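Local coordinates for protein phosphodiesterase (Candida albicans, PDB 6CPU) that belongs to the phosphodiesterase family of the HD clan and carries zinc and magnesium ions in a largely helical domain, at residues Leu236-Ala241 / Asp281-Cys286; His288-Leu293 / Leu340-Ala345; Ala332-Ile337 / Lys451-Leu456; Cys401-Glu404 / Thr410-Ser413; Ala461-Val466 / Glu538-Ser543. One frame throughout, in Å; residues are numbered along the deposited sequence.

Overall arrangement
Four of the five contacts lie in buried parts of the helical domain; contact 4 is only partly buried. Contacts 1 and 2 share helix 276-292, contacts 2 and 3 share helix 336-348, and contacts 3 and 5 share helix 446-462, so the same core helices are joined repeatedly. Contact 2 is wholly aliphatic. Contact 1 adds a thioether and a glutamine, contact 3 a serine beside leucine methyls, and contact 5 an aromatic ring. Contact 4 differs in kind: a backbone hydrogen bond runs between loop and helix start, beside packed isoleucines. It is nested in the segment of chain between the two halves of contact 3. Contact 5 alone includes a zinc ligand, D462.

Contact 1. Residues Leu236-Ala241 / Asp281-Cys286; sequences LMIDYA and DVLQAC
M237 carries most of this contact, meeting L283 and Q284 through the two atoms at the end of its thioether chain. Its terminal methyl CE comes tip to tip with L283, 3.8 Å from L283 CD2. The sulfur does something different: SD of M237 lies against the backbone of the second helix, 3.6 Å from Q284 CA, and it is also 4.0 Å from Q284 CB. The bend that separates these two roles is at chi3 (-83°), which turns CE off the line of the chain and toward the leucine. I238 contributes a looser apolar touch from its chain end, with I238 CD1 standing 4.3 Å from L283 CD1, so the two branches of L283 face different residues of helix 227-242.

Q284 offers only the base of its side chain to the methionine. A bend at chi2 (-97°) sends its amide away from M237, to where NE2 donates to the carbonyl oxygens of V215 and H217 and OE1 accepts from R468. These bonds hold the buried amide at both ends. R468 also forms a salt bridge with D281, one turn earlier on helix 276-292.

The local helix axes approach to 11.0 Å at 38°, a spacing bridged by side chains rather than by close backbones. Around the pair, M237 also touches V215 of helix 205-216, I238 and L283 both rest on L343 of helix 336-348, and V282, A285 and C286 turn to A461 of helix 446-462. Helix 276-292 is thus packed on more than one flank by other helices.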
# COMPACT_ATOMS: atom_id res chain seq x y z
N LEU A 236 0.71 -7.42 -13.28
CA LEU A 236 0.57 -7.00 -14.67
C LEU A 236 1.40 -5.75 -14.97
O LEU A 236 2.14 -5.69 -15.96
CB LEU A 236 -0.90 -6.74 -15.01
CG LEU A 236 -1.77 -7.98 -15.09
CD1 LEU A 236 -3.23 -7.59 -15.21
CD2 LEU A 236 -1.34 -8.89 -16.24
N MET A 237 1.30 -4.76 -14.09
CA MET A 237 1.98 -3.49 -14.30
C MET A 237 3.49 -3.54 -14.11
O MET A 237 4.24 -3.00 -14.93
CB MET A 237 1.35 -2.43 -13.42
CG MET A 237 -0.03 -2.07 -13.90
SD MET A 237 -0.82 -0.78 -12.94
CE MET A 237 -1.48 -1.70 -11.55
N ILE A 238 3.94 -4.20 -13.05
CA ILE A 238 5.37 -4.28 -12.79
C ILE A 238 6.09 -5.22 -13.77
O ILE A 238 7.18 -4.90 -14.24
CB ILE A 238 5.66 -4.68 -11.33
CG1 ILE A 238 5.06 -3.65 -10.36
CG2 ILE A 238 7.15 -4.83 -11.10
CD1 ILE A 238 5.71 -2.29 -10.38
N ASP A 239 5.49 -6.37 -14.07
CA ASP A 239 6.09 -7.29 -15.05
C ASP A 239 6.28 -6.57 -16.39
O ASP A 239 7.34 -6.67 -17.01
CB ASP A 239 5.23 -8.54 -15.22
CG ASP A 239 5.90 -9.62 -16.07
OD1 ASP A 239 7.14 -9.72 -16.09
OD2 ASP A 239 5.17 -10.42 -16.70
N TYR A 240 5.26 -5.81 -16.79
CA TYR A 240 5.26 -5.06 -18.05
C TYR A 240 6.39 -4.04 -18.11
O TYR A 240 7.07 -3.90 -19.13
CB TYR A 240 3.90 -4.37 -18.22
CG TYR A 240 3.62 -3.81 -19.61
CD1 TYR A 240 3.32 -4.66 -20.67
CD2 TYR A 240 3.62 -2.43 -19.84
CE1 TYR A 240 3.05 -4.15 -21.94
CE2 TYR A 240 3.33 -1.92 -21.11
CZ TYR A 240 3.05 -2.79 -22.15
OH TYR A 240 2.78 -2.29 -23.41
N ALA A 241 6.61 -3.33 -16.99
CA ALA A 241 7.69 -2.37 -16.88
C ALA A 241 9.06 -3.04 -16.89
O ALA A 241 9.97 -2.56 -17.56
CB ALA A 241 7.51 -1.55 -15.61
N ASP A 281 -4.07 1.75 -6.83
CA ASP A 281 -4.65 2.87 -7.57
C ASP A 281 -3.60 3.91 -7.98
O ASP A 281 -3.55 4.32 -9.14
CB ASP A 281 -5.72 3.53 -6.72
CG ASP A 281 -6.47 4.59 -7.48
OD1 ASP A 281 -7.11 4.25 -8.50
OD2 ASP A 281 -6.42 5.75 -7.03
N VAL A 282 -2.76 4.32 -7.03
CA VAL A 282 -1.69 5.29 -7.31
C VAL A 282 -0.67 4.73 -8.30
O VAL A 282 -0.19 5.44 -9.22
CB VAL A 282 -0.99 5.77 -6.00
CG1 VAL A 282 0.24 6.60 -6.30
CG2 VAL A 282 -1.96 6.56 -5.14
N LEU A 283 -0.34 3.46 -8.15
CA LEU A 283 0.55 2.79 -9.10
C LEU A 283 -0.07 2.82 -10.52
O LEU A 283 0.61 3.13 -11.51
CB LEU A 283 0.77 1.33 -8.66
CG LEU A 283 1.37 0.35 -9.68
CD1 LEU A 283 2.77 0.77 -10.05
CD2 LEU A 283 1.37 -1.06 -9.13
N GLN A 284 -1.35 2.51 -10.58
CA GLN A 284 -2.08 2.46 -11.86
C GLN A 284 -2.18 3.83 -12.52
O GLN A 284 -2.08 3.93 -13.75
CB GLN A 284 -3.46 1.87 -11.64
CG GLN A 284 -4.18 1.44 -12.92
CD GLN A 284 -5.16 2.48 -13.46
OE1 GLN A 284 -5.31 3.58 -12.92
NE2 GLN A 284 -5.88 2.09 -14.51
N ALA A 285 -2.38 4.88 -11.72
CA ALA A 285 -2.32 6.26 -12.23
C ALA A 285 -0.96 6.56 -12.82
O ALA A 285 -0.87 7.01 -13.97
CB ALA A 285 -2.64 7.26 -11.13
N CYS A 286 0.10 6.28 -12.07
CA CYS A 286 1.47 6.42 -12.58
C CYS A 286 1.65 5.64 -13.87
O CYS A 286 2.26 6.13 -14.84
CB CYS A 286 2.51 5.93 -11.57
SG CYS A 286 2.98 7.14 -10.33

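Contact 2. Residues His288-Leu293 / Leu340-Ala345; sequences HFLIRL and LGLLVA
With chi1 at -69°, L290 holds CG anti to its own carbonyl carbon, and its branched end projects at L342 and L343. L343 adopts nearly the same first torsion (-67°), and the two chains reach toward each other tip to tip: L290 CD1 is 3.7 Å from L343 CD2 and 3.8 Å from L343 CG. L342 is built differently. Its CG is anti to the backbone N, and a skewed chi2 of -149° accompanies the placement of one methyl, L342 CD1, beside both branches of L290. That methyl is 3.9 Å from L290 CD1 and 4.0 Å from L290 CD2, the two chains meeting at a slant rather than end on.

A single leucine of helix 276-292 is therefore received by two consecutive leucines of helix 336-348. The same pair serves other neighbours: L343 also packs on I238 and A241 of helix 227-242, and L342 on L457 and I458 of helix 446-462. L334, from the turn before helix 336-348, adds a methyl contact beside L290.

All the touching atoms are aliphatic carbons of buried residues, so the association rests on shape and exclusion of water, with no directional bond fixing the side-chain rotation.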
# COMPACT_ATOMS: atom_id res chain seq x y z
N HIS A 288 -0.56 4.76 -16.13
CA HIS A 288 -1.20 5.47 -17.25
C HIS A 288 -0.42 6.73 -17.66
O HIS A 288 -0.20 6.94 -18.87
CB HIS A 288 -2.66 5.80 -16.96
CG HIS A 288 -3.61 4.72 -17.36
ND1 HIS A 288 -4.57 4.90 -18.34
CD2 HIS A 288 -3.73 3.44 -16.94
CE1 HIS A 288 -5.24 3.78 -18.49
NE2 HIS A 288 -4.76 2.87 -17.65
N PHE A 289 0.01 7.54 -16.69
CA PHE A 289 0.85 8.71 -16.99
C PHE A 289 2.05 8.31 -17.84
O PHE A 289 2.32 8.92 -18.88
CB PHE A 289 1.36 9.41 -15.72
CG PHE A 289 0.28 10.02 -14.85
CD1 PHE A 289 -1.00 10.27 -15.33
CD2 PHE A 289 0.56 10.38 -13.54
CE1 PHE A 289 -1.97 10.83 -14.53
CE2 PHE A 289 -0.40 10.95 -12.73
CZ PHE A 289 -1.67 11.17 -13.22
N LEU A 290 2.76 7.28 -17.41
CA LEU A 290 3.97 6.83 -18.09
C LEU A 290 3.70 6.31 -19.52
O LEU A 290 4.54 6.49 -20.41
CB LEU A 290 4.68 5.77 -17.26
CG LEU A 290 5.31 6.32 -15.97
CD1 LEU A 290 5.48 5.22 -14.92
CD2 LEU A 290 6.65 6.99 -16.27
N ILE A 291 2.57 5.65 -19.73
CA ILE A 291 2.20 5.22 -21.08
C ILE A 291 1.95 6.44 -21.96
O ILE A 291 2.55 6.58 -23.02
CB ILE A 291 0.98 4.29 -21.08
CG1 ILE A 291 1.37 2.92 -20.51
CG2 ILE A 291 0.43 4.11 -22.50
CD1 ILE A 291 0.20 2.16 -19.94
N ARG A 292 1.08 7.33 -21.50
CA ARG A 292 0.72 8.51 -22.27
C ARG A 292 1.90 9.47 -22.50
O ARG A 292 1.86 10.29 -23.41
CB ARG A 292 -0.47 9.22 -21.62
CG ARG A 292 -1.74 8.38 -21.66
CD ARG A 292 -2.96 9.21 -21.30
NE ARG A 292 -4.15 8.40 -21.07
CZ ARG A 292 -4.94 7.89 -22.02
NH1 ARG A 292 -4.67 8.09 -23.31
NH2 ARG A 292 -6.00 7.18 -21.68
N LEU A 293 2.95 9.35 -21.68
CA LEU A 293 4.20 10.08 -21.87
C LEU A 293 5.19 9.35 -22.78
O LEU A 293 6.27 9.87 -23.06
CB LEU A 293 4.88 10.32 -20.51
CG LEU A 293 4.23 11.39 -19.64
CD1 LEU A 293 4.64 11.24 -18.18
CD2 LEU A 293 4.59 12.78 -20.16
N LEU A 340 10.47 2.17 -14.07
CA LEU A 340 10.28 1.07 -13.12
C LEU A 340 10.42 1.57 -11.68
O LEU A 340 9.61 1.23 -10.82
CB LEU A 340 11.28 -0.07 -13.36
CG LEU A 340 11.19 -1.28 -12.41
CD1 LEU A 340 9.82 -1.92 -12.46
CD2 LEU A 340 12.27 -2.31 -12.71
N GLY A 341 11.43 2.41 -11.43
CA GLY A 341 11.63 3.02 -10.12
C GLY A 341 10.45 3.85 -9.65
O GLY A 341 10.10 3.82 -8.47
N LEU A 342 9.83 4.58 -10.57
CA LEU A 342 8.65 5.38 -10.26
C LEU A 342 7.49 4.47 -9.88
O LEU A 342 6.78 4.73 -8.90
CB LEU A 342 8.25 6.26 -11.45
CG LEU A 342 7.54 7.59 -11.19
CD1 LEU A 342 6.59 7.90 -12.34
CD2 LEU A 342 6.78 7.69 -9.88
N LEU A 343 7.29 3.42 -10.67
CA LEU A 343 6.21 2.47 -10.42
C LEU A 343 6.39 1.76 -9.08
O LEU A 343 5.44 1.64 -8.32
CB LEU A 343 6.12 1.45 -11.54
CG LEU A 343 5.68 2.06 -12.87
CD1 LEU A 343 5.93 1.09 -14.01
CD2 LEU A 343 4.23 2.49 -12.80
N VAL A 344 7.61 1.28 -8.81
CA VAL A 344 7.92 0.66 -7.51
C VAL A 344 7.69 1.65 -6.36
O VAL A 344 7.08 1.29 -5.35
CB VAL A 344 9.34 0.03 -7.50
CG1 VAL A 344 9.75 -0.40 -6.11
CG2 VAL A 344 9.37 -1.19 -8.43
N ALA A 345 8.12 2.90 -6.50
CA ALA A 345 7.84 3.91 -5.46
C ALA A 345 6.36 4.15 -5.24
O ALA A 345 5.93 4.27 -4.10
CB ALA A 345 8.54 5.23 -5.77

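Contact 3. Residues Ala332-Ile337 / Lys451-Leu456; sequences ASLNPI and KLISAL
The apolar part of the contact joins L334 and I453, whose side chains slide past each other in opposite directions. L334 CG lies 4.2 Å from I453 CG2, the methyl branch that chi1 of I453 (-61°) sets beside the carbonyl carbon. The same methyl is approached from the residue before, at 4.3 Å from S333 CB, nearer the surface. I453 CG2 thus meets two successive residues of the turn.

A mixed contact follows where the leucine reaches S454. Both L334 methyls border the serine hydroxyl, with CD2 of L334 3.8 Å and CD1 of L334 3.9 Å from S454 OG. These are packing distances to a polar atom whose hydrogen bond lies within its own helix, to the carbonyl oxygen of V450. The buried hydroxyl is thereby satisfied, which is consistent with its facing hydrocarbon.

Polar bonds serve the turn itself. N335, just past the touching residues, uses OD1 to accept from the backbone N of Q338, while its ND2 makes a probable hydrogen bond to the carbonyl oxygen of I403. S295 OG bonds to the carbonyl oxygen of L334. Further out, L334 also packs on T339 and L342. The arrangement is that of an asparagine N-cap: the turn starts helix 336-348, and the leucine before the cap anchors it on helix 446-462 of this all-helical phosphodiesterase domain.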
# COMPACT_ATOMS: atom_id res chain seq x y z
N ALA A 332 11.26 9.91 -24.09
CA ALA A 332 10.43 10.33 -22.97
C ALA A 332 11.34 10.90 -21.88
O ALA A 332 12.55 10.65 -21.88
CB ALA A 332 9.63 9.16 -22.43
N SER A 333 10.76 11.66 -20.96
CA SER A 333 11.52 12.25 -19.87
C SER A 333 12.19 11.16 -19.03
O SER A 333 13.39 11.24 -18.75
CB SER A 333 10.63 13.13 -18.99
OG SER A 333 10.10 14.22 -19.73
N LEU A 334 11.43 10.13 -18.66
CA LEU A 334 11.95 9.03 -17.84
C LEU A 334 12.25 7.80 -18.69
O LEU A 334 11.39 7.32 -19.43
CB LEU A 334 10.95 8.67 -16.73
CG LEU A 334 10.57 9.80 -15.76
CD1 LEU A 334 9.57 9.30 -14.72
CD2 LEU A 334 11.80 10.37 -15.09
N ASN A 335 13.47 7.29 -18.56
CA ASN A 335 13.89 6.07 -19.24
C ASN A 335 13.29 4.80 -18.57
O ASN A 335 12.54 4.92 -17.59
CB ASN A 335 15.42 6.04 -19.35
CG ASN A 335 16.12 5.63 -18.06
OD1 ASN A 335 15.47 5.35 -17.04
ND2 ASN A 335 17.45 5.60 -18.10
N PRO A 336 13.60 3.60 -19.11
CA PRO A 336 12.94 2.38 -18.60
C PRO A 336 13.19 2.05 -17.12
O PRO A 336 12.24 1.70 -16.41
CB PRO A 336 13.49 1.28 -19.50
CG PRO A 336 13.78 1.98 -20.80
CD PRO A 336 14.30 3.33 -20.39
N ILE A 337 14.44 2.14 -16.66
CA ILE A 337 14.72 1.84 -15.24
C ILE A 337 14.15 2.90 -14.30
O ILE A 337 13.66 2.57 -13.22
CB ILE A 337 16.22 1.58 -14.96
CG1 ILE A 337 16.38 0.91 -13.59
CG2 ILE A 337 17.05 2.85 -15.05
CD1 ILE A 337 17.73 0.26 -13.39
N LYS A 451 14.66 13.28 -10.69
CA LYS A 451 14.01 13.40 -9.38
C LYS A 451 12.76 14.26 -9.43
O LYS A 451 11.74 13.90 -8.84
CB LYS A 451 14.95 14.00 -8.34
CG LYS A 451 15.94 13.03 -7.72
CD LYS A 451 16.93 13.79 -6.88
CE LYS A 451 17.41 12.98 -5.70
NZ LYS A 451 18.65 13.57 -5.11
N LEU A 452 12.84 15.40 -10.10
CA LEU A 452 11.72 16.33 -10.11
C LEU A 452 10.54 15.80 -10.91
O LEU A 452 9.40 15.90 -10.46
CB LEU A 452 12.15 17.71 -10.64
CG LEU A 452 11.03 18.75 -10.70
CD1 LEU A 452 10.56 19.15 -9.31
CD2 LEU A 452 11.50 19.98 -11.48
N ILE A 453 10.80 15.27 -12.10
CA ILE A 453 9.72 14.72 -12.91
C ILE A 453 9.07 13.55 -12.16
O ILE A 453 7.84 13.48 -12.07
CB ILE A 453 10.20 14.23 -14.30
CG1 ILE A 453 10.80 15.39 -15.11
CG2 ILE A 453 9.04 13.61 -15.06
CD1 ILE A 453 9.95 16.64 -15.12
N SER A 454 9.89 12.68 -11.61
CA SER A 454 9.41 11.56 -10.80
C SER A 454 8.55 12.05 -9.64
O SER A 454 7.45 11.53 -9.41
CB SER A 454 10.59 10.75 -10.28
OG SER A 454 11.34 10.24 -11.37
N ALA A 455 9.02 13.08 -8.93
CA ALA A 455 8.29 13.67 -7.81
C ALA A 455 6.94 14.23 -8.22
O ALA A 455 5.94 14.06 -7.52
CB ALA A 455 9.12 14.75 -7.14
N LEU A 456 6.91 14.92 -9.35
CA LEU A 456 5.67 15.50 -9.83
C LEU A 456 4.68 14.43 -10.25
O LEU A 456 3.49 14.57 -10.01
CB LEU A 456 5.95 16.47 -10.99
CG LEU A 456 6.76 17.71 -10.59
CD1 LEU A 456 7.22 18.46 -11.84
CD2 LEU A 456 5.96 18.62 -9.67

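Contact 4. Residues Cys401-Glu404 / Thr410-Ser413; sequences CTIE and TIRS
I411 lies between C401 and I403, and its side chain touches each with a different atom. CG1 of I411 packs 4.0 Å from C401 CB, while the end of the chain, I411 CD1, meets I403 CG2 at 3.9 Å. The isoleucines come together at an angle, not end to end. In I403, chi1 (61°) wedges CG1 between its backbone N and carbonyl carbon; the other branch, CG2, is the one left to meet I411. Both isoleucines are buried, and I403 also rests on D447 and V450 of helix 446-462, whereas I411 leans on I337 and L398.

The threonines are turned otherwise. The CB of T402 and that of T410 point away from the opposing segment, although their backbones form a single beta bridge with CA of T402 4.1 Å from CA of T410. T410 CB still packs against C401 O, 3.6 Å away. Beside the bridge, I411 N donates to C401 O over 2.9 Å, with a nearly straight N-H...O angle of 161° and the donor tilted 25° from the carbonyl plane. The same oxygen, C401 O, has T410 CA at 3.3 Å, a CA-H...O contact. A backbone bond between I403 and L409 ties the loop closed further in.

Each threonine hydroxyl bonds within its own segment. T402 OG1 donates to E404 O at 3.0 Å, from above the carbonyl plane. T410 OG1 accepts from S413 N at 3.1 Å, the defining bond of a threonine N-cap, here at the start of helix 411-421, which the bridge and the I411-C401 bond join to the preceding loop.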
# COMPACT_ATOMS: atom_id res chain seq x y z
N CYS A 401 20.96 -0.60 -8.35
CA CYS A 401 20.95 -0.07 -9.71
C CYS A 401 21.03 1.45 -9.66
O CYS A 401 20.55 2.07 -8.71
CB CYS A 401 19.67 -0.43 -10.45
SG CYS A 401 19.54 -2.15 -10.96
N THR A 402 21.64 2.03 -10.69
CA THR A 402 21.71 3.48 -10.82
C THR A 402 20.76 3.91 -11.93
O THR A 402 20.38 3.08 -12.77
CB THR A 402 23.17 3.92 -11.10
OG1 THR A 402 23.68 3.20 -12.23
CG2 THR A 402 24.05 3.63 -9.90
N ILE A 403 20.35 5.17 -11.93
CA ILE A 403 19.34 5.64 -12.89
C ILE A 403 19.82 5.68 -14.35
O ILE A 403 18.99 5.70 -15.26
CB ILE A 403 18.77 7.03 -12.51
CG1 ILE A 403 19.85 8.11 -12.50
CG2 ILE A 403 18.04 6.97 -11.17
CD1 ILE A 403 19.28 9.50 -12.64
N GLU A 404 21.13 5.73 -14.55
CA GLU A 404 21.76 5.58 -15.86
C GLU A 404 23.16 5.03 -15.66
O GLU A 404 23.70 5.11 -14.55
CB GLU A 404 21.83 6.92 -16.60
CG GLU A 404 20.48 7.47 -16.98
CD GLU A 404 20.54 8.50 -18.08
OE1 GLU A 404 21.52 9.28 -18.13
OE2 GLU A 404 19.59 8.54 -18.89
N THR A 410 21.29 6.30 -7.16
CA THR A 410 20.72 4.96 -7.12
C THR A 410 19.20 4.99 -7.18
O THR A 410 18.57 6.01 -6.89
CB THR A 410 21.12 4.21 -5.84
OG1 THR A 410 20.60 4.91 -4.70
CG2 THR A 410 22.64 4.09 -5.72
N ILE A 411 18.62 3.86 -7.54
CA ILE A 411 17.18 3.71 -7.55
C ILE A 411 16.65 3.75 -6.11
O ILE A 411 15.57 4.27 -5.87
CB ILE A 411 16.77 2.42 -8.30
CG1 ILE A 411 17.07 2.58 -9.81
CG2 ILE A 411 15.31 2.06 -8.07
CD1 ILE A 411 16.20 3.61 -10.52
N ARG A 412 17.42 3.25 -5.15
CA ARG A 412 17.10 3.46 -3.73
C ARG A 412 16.84 4.94 -3.44
O ARG A 412 15.77 5.32 -2.94
CB ARG A 412 18.22 2.90 -2.83
CG ARG A 412 18.00 3.14 -1.34
CD ARG A 412 19.02 2.48 -0.45
NE ARG A 412 18.88 2.96 0.92
CZ ARG A 412 19.39 4.10 1.40
NH1 ARG A 412 20.09 4.91 0.61
NH2 ARG A 412 19.19 4.43 2.67
N SER A 413 17.80 5.80 -3.78
CA SER A 413 17.68 7.24 -3.56
C SER A 413 16.53 7.87 -4.33
O SER A 413 15.86 8.77 -3.82
CB SER A 413 18.99 7.95 -3.92
OG SER A 413 20.02 7.56 -3.04

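Contact 5. Residues Ala461-Val466 / Glu538-Ser543; sequences ADISNV and ENLFNS. With ZN (zinc ion), chain B.
I463 meets L540 at a slant through CD1 and slides past F541, its CG1 and CD1 both nearest CE2 of the ring. The terminal methyl CD1 of I463 lies 3.7 Å from L540 CD2, and I463 CD1 is also 4.0 Å from F541 CE2. The phenyl ring is met at its edge by the backbone: I463 O lies near the ring plane, 4.0 Å from F541 CE2. With chi1 at 64°, I463 CG1 sits between the backbone N and carbonyl carbon, and the chain is directed at helix 525-547.

I463 is the first residue after helix 446-462, directly following a zinc ligand, so this packing joins the metal-bearing helix end of the phosphodiesterase domain to helix 525-547. D462 OD1 binds zinc at 2.1 Å, in a site completed by H278, H349, D350 and waters. Its other oxygen, D462 OD2, accepts a hydrogen bond of 2.7 Å from a water that is itself bound to zinc.

The turn behind I463 is held by two bonds onto one carbonyl: S464 OG donates to A461 O at 2.8 Å, and S464 N donates to A461 O at 3.2 Å. Beyond the ring, F541 packs on T554 and I558 of helix 552-569.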
# COMPACT_ATOMS: atom_id res chain seq x y z
N ALA A 461 -0.28 11.32 -9.19
CA ALA A 461 -0.89 9.99 -8.97
C ALA A 461 -1.52 9.88 -7.59
O ALA A 461 -2.65 9.40 -7.45
CB ALA A 461 0.15 8.90 -9.18
N ASP A 462 -0.79 10.32 -6.56
CA ASP A 462 -1.29 10.22 -5.20
C ASP A 462 -2.59 11.00 -4.97
O ASP A 462 -3.44 10.57 -4.18
CB ASP A 462 -0.22 10.68 -4.21
CG ASP A 462 -0.54 10.32 -2.77
OD1 ASP A 462 -1.14 9.25 -2.49
OD2 ASP A 462 -0.16 11.14 -1.92
N ILE A 463 -2.76 12.14 -5.65
CA ILE A 463 -3.98 12.95 -5.49
C ILE A 463 -4.89 12.86 -6.72
O ILE A 463 -5.63 13.80 -7.03
CB ILE A 463 -3.68 14.43 -5.12
CG1 ILE A 463 -2.93 15.15 -6.25
CG2 ILE A 463 -2.88 14.51 -3.83
CD1 ILE A 463 -3.07 16.66 -6.17
N SER A 464 -4.86 11.72 -7.40
CA SER A 464 -5.55 11.56 -8.69
C SER A 464 -7.03 11.25 -8.58
O SER A 464 -7.71 11.18 -9.61
CB SER A 464 -4.84 10.49 -9.53
OG SER A 464 -4.99 9.21 -8.94
N ASN A 465 -7.56 11.08 -7.37
CA ASN A 465 -8.96 10.75 -7.20
C ASN A 465 -9.89 11.75 -7.90
O ASN A 465 -10.88 11.34 -8.51
CB ASN A 465 -9.34 10.70 -5.72
CG ASN A 465 -8.78 9.50 -5.00
OD1 ASN A 465 -8.13 8.62 -5.59
ND2 ASN A 465 -9.03 9.44 -3.71
N VAL A 466 -9.57 13.04 -7.79
CA VAL A 466 -10.38 14.09 -8.46
C VAL A 466 -10.23 14.11 -9.99
O VAL A 466 -11.04 14.76 -10.65
CB VAL A 466 -10.11 15.51 -7.89
CG1 VAL A 466 -10.51 15.57 -6.43
CG2 VAL A 466 -8.66 15.94 -8.10
N GLU A 538 -6.37 21.56 -9.05
CA GLU A 538 -6.45 22.36 -10.28
C GLU A 538 -5.09 22.94 -10.63
O GLU A 538 -4.61 22.76 -11.75
CB GLU A 538 -7.49 23.48 -10.14
CG GLU A 538 -7.82 24.20 -11.44
CD GLU A 538 -9.20 24.84 -11.44
OE1 GLU A 538 -9.75 25.10 -10.35
OE2 GLU A 538 -9.73 25.09 -12.54
N ASN A 539 -4.44 23.59 -9.67
CA ASN A 539 -3.15 24.23 -9.91
C ASN A 539 -2.02 23.27 -10.23
O ASN A 539 -1.21 23.54 -11.11
CB ASN A 539 -2.76 25.11 -8.72
CG ASN A 539 -3.62 26.35 -8.61
OD1 ASN A 539 -4.13 26.86 -9.61
ND2 ASN A 539 -3.78 26.85 -7.39
N LEU A 540 -1.94 22.14 -9.51
CA LEU A 540 -0.87 21.17 -9.75
C LEU A 540 -0.99 20.52 -11.13
O LEU A 540 -0.01 20.41 -11.87
CB LEU A 540 -0.85 20.08 -8.67
CG LEU A 540 0.21 18.98 -8.86
CD1 LEU A 540 1.62 19.52 -8.70
CD2 LEU A 540 -0.03 17.83 -7.89
N PHE A 541 -2.18 20.05 -11.46
CA PHE A 541 -2.38 19.35 -12.73
C PHE A 541 -2.21 20.30 -13.93
O PHE A 541 -1.49 19.98 -14.89
CB PHE A 541 -3.72 18.61 -12.75
CG PHE A 541 -3.70 17.31 -11.99
CD1 PHE A 541 -3.13 16.18 -12.56
CD2 PHE A 541 -4.18 17.23 -10.69
CE1 PHE A 541 -3.09 14.99 -11.87
CE2 PHE A 541 -4.13 16.04 -9.99
CZ PHE A 541 -3.58 14.92 -10.58
N ASN A 542 -2.84 21.47 -13.86
CA ASN A 542 -2.62 22.54 -14.85
C ASN A 542 -1.13 22.83 -15.03
O ASN A 542 -0.65 22.87 -16.15
CB ASN A 542 -3.35 23.83 -14.44
CG ASN A 542 -4.84 23.77 -14.71
OD1 ASN A 542 -5.29 23.11 -15.65
ND2 ASN A 542 -5.63 24.46 -13.89
N SER A 543 -0.42 23.00 -13.93
CA SER A 543 1.02 23.29 -13.97
C SER A 543 1.84 22.13 -14.55
O SER A 543 2.77 22.34 -15.31
CB SER A 543 1.52 23.66 -12.58
OG SER A 543 2.86 24.11 -12.63
ZN ZN B . -1.06 8.02 -0.83
O HOH W 1 0.35 9.40 0.06
O HOH W 2 -2.58 9.18 0.27